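Local coordinates for protein apoptosis regulator ced-9 (Caenorhabditis elegans, PDB 1OHU) that restrains programmed cell death by sequestering the cell-death activator CED-4, which is released when EGL-1 binds and inhibits this protein, at residues L11-F16 with F138-I143; V17-T22 with M48-G53; R26-E31 with V114-M119; Q43-M48 with D156-G161; I77-Y82 with F132-L137. The protein carries 3 engineered substitutions. All blocks are in the same frame, centred on the assembly; numbering follows the deposited sequence.

From the N terminus, helix 13-27 opens three contacts in turn. Interaction 1 starts at 11-16 and closes only at 138-143, so the loops of interactions 2, 3 and 5 nest inside its own. Interaction 2 closes first, at 48-53 of helix 44-71, in series with interaction 5, which runs from 77-82 to 132-137. Interaction 3 joins 26-31 to 114-119 and crosses both. Interaction 4 opens at 43-48, sharing Met-48 with interaction 2, and closes last, at 156-161; it crosses interactions 1, 2 and 3 and encloses interaction 5. Together they tie helix 13-27 to three later helices, helix 79-86 to helix 128-144, and helix 154-172 to the start of helix 44-71.

Interaction 1 of 5, residues L11-F16 with F138-I143; sequences LDIEGF and FIKTRI
Ile-13 meets Ile-139 at about a right angle, branch against branch: Ile-13 CD1 lies 3.6 Å from Ile-139 CG2, and Ile-13 CG1 is almost as near to the same methyl. On Ile-139, CG1 lies beside the backbone N (chi1 -61°), which puts CG2 anti to that nitrogen and turns it to the incoming side chain. Farther along, the CD1 methyl of Ile-143 reaches Ile-13 CG1 at 4.2 Å. The other branch of Ile-13 serves a different partner, its CG2 resting 4.1 Å from CG of Lys-140, so one isoleucine touches Ile-139, Lys-140 and, a turn on from Ile-139, Ile-143. Lys-140 runs extended beyond CG, carrying its ammonium past this apolar patch to Glu-14, whose chain is bent at CB-CG (chi2 73°). A salt bridge pairs Glu-14 OE1 with Lys-140 NZ at 2.8 Å, although the exact place of OE1 is doubtful because it also sits too near Lys-140 CE. With an alanine in place of Glu-14, Lys-140 would probably lose its carboxylate mate across this contact and its long chain would be freer to swing. Around this joint, Ile-139 also touches Leu-104 and Ile-108 of helix 101-118, Ile-143 rests on Trp-6, and Glu-14 touches Phe-132, so that the start of helix 13-27, within the predicted BH4 motif, packs against helix 128-144 of the Bcl-2 fold.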
# COMPACT_ATOMS: atom_id res chain seq x y z
N LEU A 11 7.35 -10.70 7.88
CA LEU A 11 6.87 -10.05 6.66
C LEU A 11 5.36 -10.08 6.47
O LEU A 11 4.88 -9.93 5.34
CB LEU A 11 7.55 -10.68 5.44
CG LEU A 11 9.08 -10.63 5.42
CD1 LEU A 11 9.60 -11.31 4.17
CD2 LEU A 11 9.54 -9.18 5.48
N ASP A 12 4.60 -10.29 7.54
CA ASP A 12 3.14 -10.32 7.40
C ASP A 12 2.72 -9.08 6.65
O ASP A 12 3.25 -7.99 6.87
CB ASP A 12 2.45 -10.35 8.77
CG ASP A 12 2.62 -11.68 9.48
OD1 ASP A 12 2.47 -12.73 8.81
OD2 ASP A 12 2.89 -11.67 10.69
N ILE A 13 1.77 -9.24 5.74
CA ILE A 13 1.28 -8.13 4.95
C ILE A 13 0.83 -6.95 5.81
O ILE A 13 1.07 -5.80 5.45
CB ILE A 13 0.14 -8.61 4.00
CG1 ILE A 13 0.65 -8.59 2.56
CG2 ILE A 13 -1.11 -7.75 4.16
CD1 ILE A 13 1.26 -7.27 2.11
N GLU A 14 0.19 -7.22 6.94
CA GLU A 14 -0.27 -6.14 7.81
C GLU A 14 0.83 -5.17 8.16
O GLU A 14 0.60 -3.96 8.25
CB GLU A 14 -0.87 -6.69 9.11
CG GLU A 14 -2.21 -7.37 8.92
CD GLU A 14 -2.09 -8.71 8.23
OE1 GLU A 14 -3.12 -9.21 7.75
OE2 GLU A 14 -0.97 -9.26 8.18
N GLY A 15 2.03 -5.71 8.36
CA GLY A 15 3.16 -4.87 8.71
C GLY A 15 3.47 -3.83 7.65
O GLY A 15 3.77 -2.68 7.98
N PHE A 16 3.38 -4.22 6.38
CA PHE A 16 3.65 -3.27 5.30
C PHE A 16 2.54 -2.23 5.21
O PHE A 16 2.80 -1.04 5.06
CB PHE A 16 3.76 -4.00 3.95
CG PHE A 16 4.97 -4.89 3.83
CD1 PHE A 16 5.01 -6.13 4.46
CD2 PHE A 16 6.07 -4.48 3.08
CE1 PHE A 16 6.12 -6.95 4.34
CE2 PHE A 16 7.19 -5.30 2.95
CZ PHE A 16 7.22 -6.54 3.59
N PHE A 138 -7.04 -8.18 0.76
CA PHE A 138 -7.00 -8.30 -0.69
C PHE A 138 -5.65 -8.82 -1.17
O PHE A 138 -5.58 -9.72 -2.00
CB PHE A 138 -7.30 -6.94 -1.33
CG PHE A 138 -7.53 -6.99 -2.81
CD1 PHE A 138 -6.46 -6.94 -3.70
CD2 PHE A 138 -8.82 -7.05 -3.32
CE1 PHE A 138 -6.67 -6.95 -5.07
CE2 PHE A 138 -9.05 -7.06 -4.70
CZ PHE A 138 -7.97 -7.01 -5.58
N ILE A 139 -4.58 -8.27 -0.60
CA ILE A 139 -3.21 -8.65 -0.96
C ILE A 139 -2.83 -10.03 -0.46
O ILE A 139 -2.10 -10.76 -1.14
CB ILE A 139 -2.20 -7.62 -0.42
CG1 ILE A 139 -2.48 -6.24 -1.02
CG2 ILE A 139 -0.78 -8.05 -0.76
CD1 ILE A 139 -1.47 -5.18 -0.63
N LYS A 140 -3.30 -10.38 0.73
CA LYS A 140 -3.02 -11.68 1.34
C LYS A 140 -3.43 -12.82 0.42
O LYS A 140 -2.63 -13.70 0.08
CB LYS A 140 -3.80 -11.83 2.64
CG LYS A 140 -3.11 -11.33 3.87
CD LYS A 140 -3.99 -11.63 5.06
CE LYS A 140 -3.21 -11.60 6.34
NZ LYS A 140 -4.12 -11.77 7.49
N THR A 141 -4.71 -12.81 0.05
CA THR A 141 -5.28 -13.81 -0.82
C THR A 141 -4.44 -13.95 -2.09
O THR A 141 -3.77 -14.96 -2.30
CB THR A 141 -6.71 -13.41 -1.22
OG1 THR A 141 -7.45 -13.04 -0.05
CG2 THR A 141 -7.41 -14.57 -1.91
N ARG A 142 -4.49 -12.91 -2.92
CA ARG A 142 -3.76 -12.88 -4.18
C ARG A 142 -2.32 -13.38 -4.06
O ARG A 142 -1.83 -14.08 -4.95
CB ARG A 142 -3.74 -11.46 -4.74
CG ARG A 142 -5.10 -10.77 -4.80
CD ARG A 142 -6.04 -11.46 -5.76
NE ARG A 142 -7.36 -10.84 -5.82
CZ ARG A 142 -8.14 -10.61 -4.76
NH1 ARG A 142 -9.33 -10.06 -4.93
NH2 ARG A 142 -7.73 -10.92 -3.54
N ILE A 143 -1.63 -13.04 -2.97
CA ILE A 143 -0.25 -13.48 -2.81
C ILE A 143 -0.15 -14.97 -2.51
O ILE A 143 0.44 -15.73 -3.29
CB ILE A 143 0.48 -12.72 -1.68
CG1 ILE A 143 0.71 -11.26 -2.08
CG2 ILE A 143 1.81 -13.39 -1.38
CD1 ILE A 143 1.55 -10.47 -1.09

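Interaction 2 of 5, residues V17-T22 with M48-G53; sequences VVDYFT and MMRVMG
Asp-19 is the first residue of 17-22, part of the predicted BH4 motif, to meet 48-53, joining its helix to helix 44-71 through a two-pronged salt bridge to Arg-50. Its CG stands anti to the backbone N (chi1 -178°), which aims the carboxylate at the second helix. Arg-50 grips it side-on: NE donates to Asp-19 OD1 at 2.8 Å, nearly straight at 167°, while NH2 donates to Asp-19 OD2, also at 2.8 Å. Each oxygen is met on its syn lone pair, and the two flat groups are only 17° apart, nearly coplanar. Next comes Tyr-20, whose ring turns an edge to the backbone of Arg-50 and brings CE1 to 3.6 Å from Met-49 O. Its OH approaches Gly-53 C at 3.2 Å. A side chain at Gly-53 would run into Tyr-20 CE1, which shows how closely ring and helix are fitted where the two short axes pass 9.7 Å apart. Tyr-20 also reaches Ile-108 and Ser-109 of helix 101-118. The pairing implies that the charge of buried Asp-19 is matched across the helices; two nearly straight bonds to a cation would probably keep it ionised and fix the turn of both planar groups.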
# COMPACT_ATOMS: atom_id res chain seq x y z
N VAL A 17 1.30 -2.70 5.29
CA VAL A 17 0.15 -1.80 5.18
C VAL A 17 0.16 -0.77 6.31
O VAL A 17 0.01 0.42 6.07
CB VAL A 17 -1.17 -2.57 5.20
CG1 VAL A 17 -2.32 -1.62 4.92
CG2 VAL A 17 -1.14 -3.68 4.16
N VAL A 18 0.35 -1.23 7.54
CA VAL A 18 0.40 -0.33 8.69
C VAL A 18 1.55 0.66 8.60
O VAL A 18 1.36 1.86 8.79
CB VAL A 18 0.56 -1.10 10.01
CG1 VAL A 18 0.83 -0.11 11.15
CG2 VAL A 18 -0.70 -1.89 10.30
N ASP A 19 2.74 0.15 8.32
CA ASP A 19 3.90 1.02 8.23
C ASP A 19 3.78 2.03 7.11
O ASP A 19 4.24 3.16 7.24
CB ASP A 19 5.18 0.21 8.03
CG ASP A 19 6.42 1.08 7.99
OD1 ASP A 19 6.83 1.50 6.89
OD2 ASP A 19 6.96 1.38 9.08
N TYR A 20 3.18 1.62 6.00
CA TYR A 20 3.06 2.54 4.88
C TYR A 20 1.97 3.58 5.17
O TYR A 20 2.15 4.77 4.90
CB TYR A 20 2.75 1.81 3.58
CG TYR A 20 2.83 2.76 2.40
CD1 TYR A 20 4.07 3.19 1.92
CD2 TYR A 20 1.68 3.31 1.83
CE1 TYR A 20 4.16 4.15 0.91
CE2 TYR A 20 1.76 4.27 0.83
CZ TYR A 20 3.01 4.69 0.38
OH TYR A 20 3.10 5.67 -0.57
N PHE A 21 0.84 3.13 5.71
CA PHE A 21 -0.25 4.04 6.04
C PHE A 21 0.28 5.10 7.01
O PHE A 21 0.12 6.30 6.79
CB PHE A 21 -1.41 3.27 6.68
CG PHE A 21 -2.40 2.67 5.69
CD1 PHE A 21 -1.96 2.10 4.50
CD2 PHE A 21 -3.77 2.65 5.98
CE1 PHE A 21 -2.86 1.50 3.61
CE2 PHE A 21 -4.68 2.06 5.10
CZ PHE A 21 -4.22 1.48 3.91
N THR A 22 0.93 4.65 8.07
CA THR A 22 1.49 5.55 9.07
C THR A 22 2.43 6.59 8.43
O THR A 22 2.34 7.78 8.72
CB THR A 22 2.27 4.76 10.13
OG1 THR A 22 1.38 3.82 10.74
CG2 THR A 22 2.83 5.68 11.18
N MSE A 48 11.61 -0.12 2.15
CA MSE A 48 11.73 -0.21 0.70
C MSE A 48 10.35 -0.01 0.10
O MSE A 48 10.21 0.42 -1.05
CB MSE A 48 12.28 -1.57 0.28
CG MSE A 48 12.38 -1.79 -1.24
SE MSE A 48 13.50 -0.52 -2.21
CE MSE A 48 14.53 0.23 -0.75
N MSE A 49 9.31 -0.32 0.88
CA MSE A 49 7.94 -0.16 0.42
C MSE A 49 7.54 1.31 0.49
O MSE A 49 6.65 1.75 -0.24
CB MSE A 49 6.98 -1.00 1.27
CG MSE A 49 5.51 -0.90 0.86
SE MSE A 49 5.16 -1.43 -0.96
CE MSE A 49 5.22 -3.35 -0.75
N ARG A 50 8.19 2.06 1.37
CA ARG A 50 7.91 3.48 1.52
C ARG A 50 8.36 4.22 0.28
O ARG A 50 7.68 5.12 -0.21
CB ARG A 50 8.62 4.08 2.73
CG ARG A 50 8.17 3.53 4.07
CD ARG A 50 8.93 4.21 5.21
NE ARG A 50 8.67 3.59 6.50
CZ ARG A 50 9.17 4.02 7.65
NH1 ARG A 50 9.97 5.07 7.68
NH2 ARG A 50 8.86 3.39 8.78
N VAL A 51 9.53 3.85 -0.24
CA VAL A 51 10.07 4.48 -1.43
C VAL A 51 9.25 4.10 -2.64
O VAL A 51 8.86 4.95 -3.43
CB VAL A 51 11.54 4.06 -1.68
CG1 VAL A 51 12.03 4.64 -3.00
CG2 VAL A 51 12.42 4.52 -0.54
N MSE A 52 8.99 2.81 -2.78
CA MSE A 52 8.22 2.29 -3.90
C MSE A 52 6.83 2.92 -3.98
O MSE A 52 6.33 3.20 -5.08
CB MSE A 52 8.12 0.77 -3.79
CG MSE A 52 9.46 0.06 -3.91
SE MSE A 52 10.25 0.23 -5.68
CE MSE A 52 10.01 -1.59 -6.25
N GLY A 53 6.22 3.15 -2.82
CA GLY A 53 4.90 3.76 -2.78
C GLY A 53 4.95 5.22 -3.18
O GLY A 53 4.08 5.72 -3.89

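Interaction 3 of 5, residues R26-E31 with V114-M119; sequences RQNGME and VAAKMM
Glu-31, whose backbone O lies 4.5 Å from SE of selenomethionine Met-119, has its carboxylate gripped by Arg-26: the NH2 nitrogen of Arg-26 donates to Glu-31 OE2 at 2.6 Å and NE to OE1 at 2.7 Å. This side-on salt bridge, its carboxylate oxygens about 15° out of the guanidinium plane of Arg-26, straps the turn after helix 13-27 to the helix's last residues. One residue earlier, selenomethionine Met-30 extends beyond CG and slides past Met-119 in the opposite direction, its SE coming to 3.7 Å from Met-119 CB. The same selenium stands 4.3 Å from Ala-116 O, and Asn-28 ND2 approaches that carbonyl oxygen at 3.4 Å. Met-119, just past the end of helix 101-118, also leans on Ile-25 and Trp-32. Two helix ends therefore meet here. The first, helix 13-27, ends in a Schellman motif, with Gly-29 at positive phi (73°) as C-prime residue, Gly-29 N bonded to Arg-26 O and Met-30 N reaching back to Ile-25 O, within the predicted BH4 motif of this Bcl-2 family protein.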
# COMPACT_ATOMS: atom_id res chain seq x y z
N ARG A 26 1.78 10.60 7.91
CA ARG A 26 2.71 11.54 8.54
C ARG A 26 3.30 12.46 7.48
O ARG A 26 3.63 13.61 7.76
CB ARG A 26 3.82 10.79 9.27
CG ARG A 26 3.37 10.20 10.59
CD ARG A 26 4.43 9.33 11.25
NE ARG A 26 4.00 8.95 12.60
CZ ARG A 26 4.56 8.00 13.34
NH1 ARG A 26 5.60 7.30 12.88
NH2 ARG A 26 4.09 7.76 14.56
N GLN A 27 3.40 11.95 6.26
CA GLN A 27 3.94 12.72 5.14
C GLN A 27 3.01 13.89 4.86
O GLN A 27 3.42 14.92 4.32
CB GLN A 27 4.05 11.83 3.91
CG GLN A 27 5.35 11.98 3.14
CD GLN A 27 6.56 11.87 4.05
OE1 GLN A 27 6.65 10.96 4.88
NE2 GLN A 27 7.51 12.79 3.89
N ASN A 28 1.75 13.73 5.25
CA ASN A 28 0.76 14.77 5.06
C ASN A 28 0.64 15.60 6.34
O ASN A 28 -0.34 16.31 6.54
CB ASN A 28 -0.58 14.13 4.70
CG ASN A 28 -1.54 15.11 4.08
OD1 ASN A 28 -1.14 16.01 3.35
ND2 ASN A 28 -2.83 14.93 4.35
N GLY A 29 1.65 15.50 7.20
CA GLY A 29 1.65 16.24 8.45
C GLY A 29 0.69 15.75 9.52
O GLY A 29 0.51 16.41 10.54
N MSE A 30 0.06 14.59 9.31
CA MSE A 30 -0.89 14.07 10.29
C MSE A 30 -0.38 12.83 11.02
O MSE A 30 0.68 12.29 10.69
CB MSE A 30 -2.24 13.82 9.61
CG MSE A 30 -2.91 15.13 9.14
SE MSE A 30 -4.37 14.82 7.91
CE MSE A 30 -4.74 16.63 7.37
N GLU A 31 -1.14 12.36 12.01
CA GLU A 31 -0.72 11.23 12.81
C GLU A 31 -1.87 10.24 13.01
O GLU A 31 -2.92 10.60 13.56
CB GLU A 31 -0.22 11.74 14.16
CG GLU A 31 0.35 10.70 15.14
CD GLU A 31 1.60 9.99 14.62
OE1 GLU A 31 2.47 10.64 13.99
OE2 GLU A 31 1.73 8.77 14.85
N VAL A 114 -5.21 7.29 0.03
CA VAL A 114 -6.59 7.53 0.44
C VAL A 114 -6.69 7.75 1.95
O VAL A 114 -7.43 8.62 2.41
CB VAL A 114 -7.49 6.35 0.06
CG1 VAL A 114 -8.94 6.68 0.38
CG2 VAL A 114 -7.33 6.04 -1.42
N ALA A 115 -5.96 6.96 2.73
CA ALA A 115 -5.97 7.10 4.18
C ALA A 115 -5.61 8.54 4.54
O ALA A 115 -6.26 9.16 5.37
CB ALA A 115 -4.97 6.14 4.80
N ALA A 116 -4.57 9.07 3.89
CA ALA A 116 -4.15 10.45 4.16
C ALA A 116 -5.25 11.46 3.84
O ALA A 116 -5.30 12.53 4.45
CB ALA A 116 -2.89 10.77 3.38
N LYS A 117 -6.12 11.14 2.88
CA LYS A 117 -7.22 12.04 2.53
C LYS A 117 -8.34 11.93 3.55
O LYS A 117 -9.09 12.87 3.75
CB LYS A 117 -7.81 11.69 1.15
CG LYS A 117 -7.09 12.27 -0.06
CD LYS A 117 -7.96 12.05 -1.31
CE LYS A 117 -7.27 12.50 -2.58
NZ LYS A 117 -7.08 13.97 -2.65
N MSE A 118 -8.45 10.76 4.18
CA MSE A 118 -9.49 10.49 5.17
C MSE A 118 -9.14 10.99 6.56
O MSE A 118 -10.03 11.27 7.37
CB MSE A 118 -9.75 8.98 5.23
CG MSE A 118 -10.19 8.37 3.91
SE MSE A 118 -10.21 6.44 4.00
CE MSE A 118 -12.03 6.22 4.57
N MSE A 119 -7.85 11.09 6.85
CA MSE A 119 -7.41 11.56 8.15
C MSE A 119 -7.90 12.98 8.43
O MSE A 119 -7.91 13.86 7.55
CB MSE A 119 -5.89 11.51 8.25
CG MSE A 119 -5.32 10.13 8.43
SE MSE A 119 -5.64 9.44 10.19
CE MSE A 119 -5.59 7.59 9.83

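Interaction 4 of 5, residues Q43-M48 with D156-G161; sequences QPEHEM and DFMTLG
The short axes of helices 44-48 and 156-161 pass 10.8 Å apart with their directions 41° from parallel, and the backbones come closest at Glu-45 and Met-158 (CA to CA 7.1 Å) and at Met-48 and Gly-161 (CA to CA 7.0 Å). Gln-43 is the N-cap of the first helix, its carbonyl oxygen accepting from both His-46 N and Glu-47 N. Met-158 and Met-48, both selenomethionines, fill the space between the helices about equally: SE of Met-158 lies 3.6 Å from Met-48 CB and 3.9 Å from Glu-45 CG, and the side chains of Met-158 and Glu-45 cross at about a right angle. Bends at both outer torsions of Met-158 (chi2 -59°, chi3 -94°) fold the methyl back over the first turn, where CE meets Pro-44 O at 3.7 Å. Met-48 answers from the other helix with SE 3.8 Å from Gly-161 C; a beta-carbon on that glycine would sit tightly against this selenium. Phe-157 completes the seam, its CE2 3.9 Å from Met-48 CG and its ring edge turned to Glu-45 O. The carboxylate of Glu-45 is taken up by a salt bridge to Arg-10. The segment 156-161, part of the inferred BH2 motif, is thus held on the first turn of helix 44-71; Phe-157 meets Trp-154 edge-to-face, and on the far flank His-46 meets Phe-16 of helix 13-27 likewise.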
# COMPACT_ATOMS: atom_id res chain seq x y z
N GLN A 43 10.65 -3.05 9.39
CA GLN A 43 11.51 -3.98 8.69
C GLN A 43 12.10 -3.28 7.48
O GLN A 43 11.49 -2.37 6.92
CB GLN A 43 10.70 -5.20 8.22
CG GLN A 43 10.07 -6.00 9.34
CD GLN A 43 11.09 -6.44 10.37
OE1 GLN A 43 12.05 -7.13 10.04
NE2 GLN A 43 10.89 -6.05 11.62
N PRO A 44 13.31 -3.68 7.07
CA PRO A 44 13.92 -3.03 5.91
C PRO A 44 13.03 -3.13 4.67
O PRO A 44 13.06 -2.26 3.80
CB PRO A 44 15.26 -3.76 5.75
CG PRO A 44 15.02 -5.09 6.42
CD PRO A 44 14.20 -4.71 7.62
N GLU A 45 12.22 -4.18 4.60
CA GLU A 45 11.31 -4.36 3.47
C GLU A 45 10.21 -3.30 3.54
O GLU A 45 9.60 -2.97 2.52
CB GLU A 45 10.68 -5.75 3.48
CG GLU A 45 11.63 -6.89 3.13
CD GLU A 45 12.50 -7.31 4.30
OE1 GLU A 45 13.30 -8.26 4.13
OE2 GLU A 45 12.40 -6.70 5.39
N HIS A 46 9.95 -2.78 4.74
CA HIS A 46 8.94 -1.74 4.93
C HIS A 46 9.51 -0.45 4.35
O HIS A 46 8.85 0.27 3.60
CB HIS A 46 8.65 -1.49 6.42
CG HIS A 46 8.00 -2.64 7.12
ND1 HIS A 46 7.27 -3.60 6.47
CD2 HIS A 46 7.91 -2.93 8.44
CE1 HIS A 46 6.75 -4.44 7.36
NE2 HIS A 46 7.13 -4.05 8.56
N GLU A 47 10.75 -0.16 4.73
CA GLU A 47 11.44 1.03 4.27
C GLU A 47 11.62 1.06 2.76
O GLU A 47 11.74 2.13 2.16
CB GLU A 47 12.79 1.16 4.99
CG GLU A 47 12.66 1.83 6.35
CD GLU A 47 13.81 1.52 7.29
OE1 GLU A 47 14.98 1.62 6.87
OE2 GLU A 47 13.54 1.19 8.47
N MSE A 48 11.61 -0.12 2.15
CA MSE A 48 11.73 -0.21 0.70
C MSE A 48 10.35 -0.01 0.10
O MSE A 48 10.21 0.42 -1.05
CB MSE A 48 12.28 -1.57 0.28
CG MSE A 48 12.38 -1.79 -1.24
SE MSE A 48 13.50 -0.52 -2.21
CE MSE A 48 14.53 0.23 -0.75
N ASP A 156 13.08 -11.44 -4.13
CA ASP A 156 13.07 -11.03 -5.52
C ASP A 156 12.58 -9.58 -5.56
O ASP A 156 12.97 -8.79 -6.43
CB ASP A 156 12.13 -11.94 -6.31
CG ASP A 156 12.38 -11.88 -7.80
OD1 ASP A 156 12.21 -10.80 -8.40
OD2 ASP A 156 12.74 -12.93 -8.37
N PHE A 157 11.72 -9.24 -4.61
CA PHE A 157 11.15 -7.90 -4.49
C PHE A 157 12.23 -6.87 -4.21
O PHE A 157 12.32 -5.85 -4.90
CB PHE A 157 10.11 -7.88 -3.35
CG PHE A 157 9.65 -6.49 -2.97
CD1 PHE A 157 8.76 -5.78 -3.77
CD2 PHE A 157 10.10 -5.90 -1.79
CE1 PHE A 157 8.33 -4.51 -3.41
CE2 PHE A 157 9.68 -4.63 -1.42
CZ PHE A 157 8.79 -3.93 -2.23
N MSE A 158 13.05 -7.14 -3.20
CA MSE A 158 14.12 -6.22 -2.83
C MSE A 158 15.11 -5.97 -3.96
O MSE A 158 15.57 -4.84 -4.15
CB MSE A 158 14.87 -6.77 -1.61
CG MSE A 158 14.03 -6.79 -0.34
SE MSE A 158 13.37 -5.03 0.15
CE MSE A 158 14.75 -4.47 1.38
N THR A 159 15.42 -7.02 -4.72
CA THR A 159 16.35 -6.88 -5.83
C THR A 159 15.80 -5.89 -6.85
O THR A 159 16.48 -4.93 -7.22
CB THR A 159 16.59 -8.24 -6.53
OG1 THR A 159 17.18 -9.15 -5.59
CG2 THR A 159 17.52 -8.07 -7.73
N LEU A 160 14.58 -6.13 -7.31
CA LEU A 160 13.94 -5.24 -8.26
C LEU A 160 13.73 -3.86 -7.66
O LEU A 160 13.87 -2.85 -8.34
CB LEU A 160 12.59 -5.82 -8.71
CG LEU A 160 12.60 -6.97 -9.73
CD1 LEU A 160 13.43 -8.13 -9.21
CD2 LEU A 160 11.17 -7.42 -10.00
N GLY A 161 13.43 -3.82 -6.37
CA GLY A 161 13.21 -2.56 -5.69
C GLY A 161 14.40 -1.62 -5.70
O GLY A 161 14.29 -0.47 -6.13

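Interaction 5 of 5, residues I77-Y82 with F132-L137; sequences ISFSLY and FVYTSL
Tyr-134 is the bump that fills a hollow lined by Ile-77, Ser-78, Phe-79 and Tyr-82. One face of its ring is covered by Phe-79 CA, 3.9 Å from the centroid and 14° off the normal, a CH-pi contact. Its own CB forms a second, pressing over the face of Tyr-82 at 3.8 Å from that centroid. The Phe-79 ring lies obliquely to that of Tyr-134, planes 43° apart, with Phe-79 CD1 3.4 Å from Tyr-134 CD2, and its CZ nestles on Leu-137 CD2 at 3.5 Å. The three rings form an aromatic cluster that joins helix 79-86 to helix 128-144 in the all-helical Bcl-2 fold. Tyr-134 OH donates to Ile-77 O at 3.0 Å; the acceptor lies at the ring's edge, in its plane, while the hydroxyl is tilted 33° from the carbonyl plane. A leucine replacing Tyr-134 would probably open a gap beneath Phe-79 and leave Ile-77 O without this donor. Next to Tyr-134, a water bridges Tyr-82 OH to Thr-135 OG1, a hydroxyl also bonded to Leu-131 O.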
# COMPACT_ATOMS: atom_id res chain seq x y z
N ILE A 77 -17.47 2.93 3.30
CA ILE A 77 -16.79 2.09 2.33
C ILE A 77 -16.99 0.61 2.63
O ILE A 77 -16.79 0.16 3.76
CB ILE A 77 -15.28 2.38 2.31
CG1 ILE A 77 -15.05 3.87 2.05
CG2 ILE A 77 -14.59 1.53 1.24
CD1 ILE A 77 -13.61 4.29 2.18
N SER A 78 -17.38 -0.15 1.61
CA SER A 78 -17.58 -1.58 1.78
C SER A 78 -16.46 -2.33 1.06
O SER A 78 -15.80 -1.78 0.18
CB SER A 78 -18.94 -1.99 1.22
OG SER A 78 -19.01 -1.72 -0.17
N PHE A 79 -16.25 -3.58 1.45
CA PHE A 79 -15.21 -4.38 0.84
C PHE A 79 -15.49 -4.56 -0.65
O PHE A 79 -14.57 -4.56 -1.47
CB PHE A 79 -15.12 -5.74 1.53
CG PHE A 79 -13.90 -6.53 1.16
CD1 PHE A 79 -12.66 -5.91 1.09
CD2 PHE A 79 -13.99 -7.89 0.92
CE1 PHE A 79 -11.51 -6.64 0.77
CE2 PHE A 79 -12.85 -8.64 0.60
CZ PHE A 79 -11.61 -8.00 0.52
N SER A 80 -16.76 -4.71 -0.99
CA SER A 80 -17.15 -4.88 -2.38
C SER A 80 -16.77 -3.64 -3.19
O SER A 80 -16.10 -3.74 -4.21
CB SER A 80 -18.65 -5.11 -2.50
OG SER A 80 -19.00 -5.30 -3.86
N LEU A 81 -17.22 -2.48 -2.73
CA LEU A 81 -16.91 -1.22 -3.41
C LEU A 81 -15.38 -1.08 -3.51
O LEU A 81 -14.86 -0.67 -4.54
CB LEU A 81 -17.49 -0.05 -2.63
CG LEU A 81 -17.55 1.33 -3.30
CD1 LEU A 81 -18.07 2.34 -2.28
CD2 LEU A 81 -16.18 1.78 -3.78
N TYR A 82 -14.68 -1.41 -2.44
CA TYR A 82 -13.23 -1.31 -2.43
C TYR A 82 -12.65 -2.12 -3.60
O TYR A 82 -11.76 -1.65 -4.32
CB TYR A 82 -12.66 -1.83 -1.11
CG TYR A 82 -11.16 -2.05 -1.14
CD1 TYR A 82 -10.27 -0.98 -1.04
CD2 TYR A 82 -10.64 -3.33 -1.33
CE1 TYR A 82 -8.91 -1.17 -1.14
CE2 TYR A 82 -9.27 -3.53 -1.43
CZ TYR A 82 -8.41 -2.45 -1.34
OH TYR A 82 -7.06 -2.66 -1.44
N PHE A 132 -7.34 -0.22 5.88
CA PHE A 132 -6.15 -1.00 6.21
C PHE A 132 -6.44 -2.50 6.08
O PHE A 132 -5.69 -3.23 5.43
CB PHE A 132 -5.66 -0.62 7.63
CG PHE A 132 -5.08 -1.76 8.42
CD1 PHE A 132 -5.76 -2.24 9.55
CD2 PHE A 132 -3.90 -2.38 8.03
CE1 PHE A 132 -5.27 -3.34 10.26
CE2 PHE A 132 -3.40 -3.48 8.73
CZ PHE A 132 -4.09 -3.96 9.85
N VAL A 133 -7.54 -2.96 6.66
CA VAL A 133 -7.92 -4.37 6.59
C VAL A 133 -8.20 -4.83 5.15
O VAL A 133 -7.69 -5.86 4.71
CB VAL A 133 -9.16 -4.65 7.46
CG1 VAL A 133 -9.49 -6.13 7.44
CG2 VAL A 133 -8.89 -4.18 8.90
N TYR A 134 -9.03 -4.08 4.43
CA TYR A 134 -9.35 -4.44 3.05
C TYR A 134 -8.06 -4.63 2.28
O TYR A 134 -7.85 -5.65 1.62
CB TYR A 134 -10.17 -3.33 2.38
CG TYR A 134 -11.53 -3.07 2.97
CD1 TYR A 134 -12.24 -1.93 2.63
CD2 TYR A 134 -12.13 -3.99 3.85
CE1 TYR A 134 -13.51 -1.69 3.15
CE2 TYR A 134 -13.40 -3.76 4.37
CZ TYR A 134 -14.09 -2.60 4.02
OH TYR A 134 -15.35 -2.35 4.53
N THR A 135 -7.17 -3.64 2.37
CA THR A 135 -5.90 -3.68 1.65
C THR A 135 -5.09 -4.92 2.02
O THR A 135 -4.62 -5.65 1.14
CB THR A 135 -5.07 -2.40 1.95
OG1 THR A 135 -5.84 -1.23 1.59
CG2 THR A 135 -3.78 -2.40 1.13
N SER A 136 -4.94 -5.18 3.31
CA SER A 136 -4.19 -6.33 3.80
C SER A 136 -4.80 -7.66 3.34
O SER A 136 -4.09 -8.58 2.93
CB SER A 136 -4.13 -6.31 5.33
OG SER A 136 -3.58 -5.11 5.82
N LEU A 137 -6.12 -7.75 3.43
CA LEU A 137 -6.83 -8.96 3.05
C LEU A 137 -6.74 -9.21 1.54
O LEU A 137 -6.41 -10.30 1.10
CB LEU A 137 -8.29 -8.83 3.49
CG LEU A 137 -9.24 -10.03 3.41
CD1 LEU A 137 -10.54 -9.69 4.14
CD2 LEU A 137 -9.51 -10.36 1.95
O HOH W 1 -5.46 -0.27 -1.07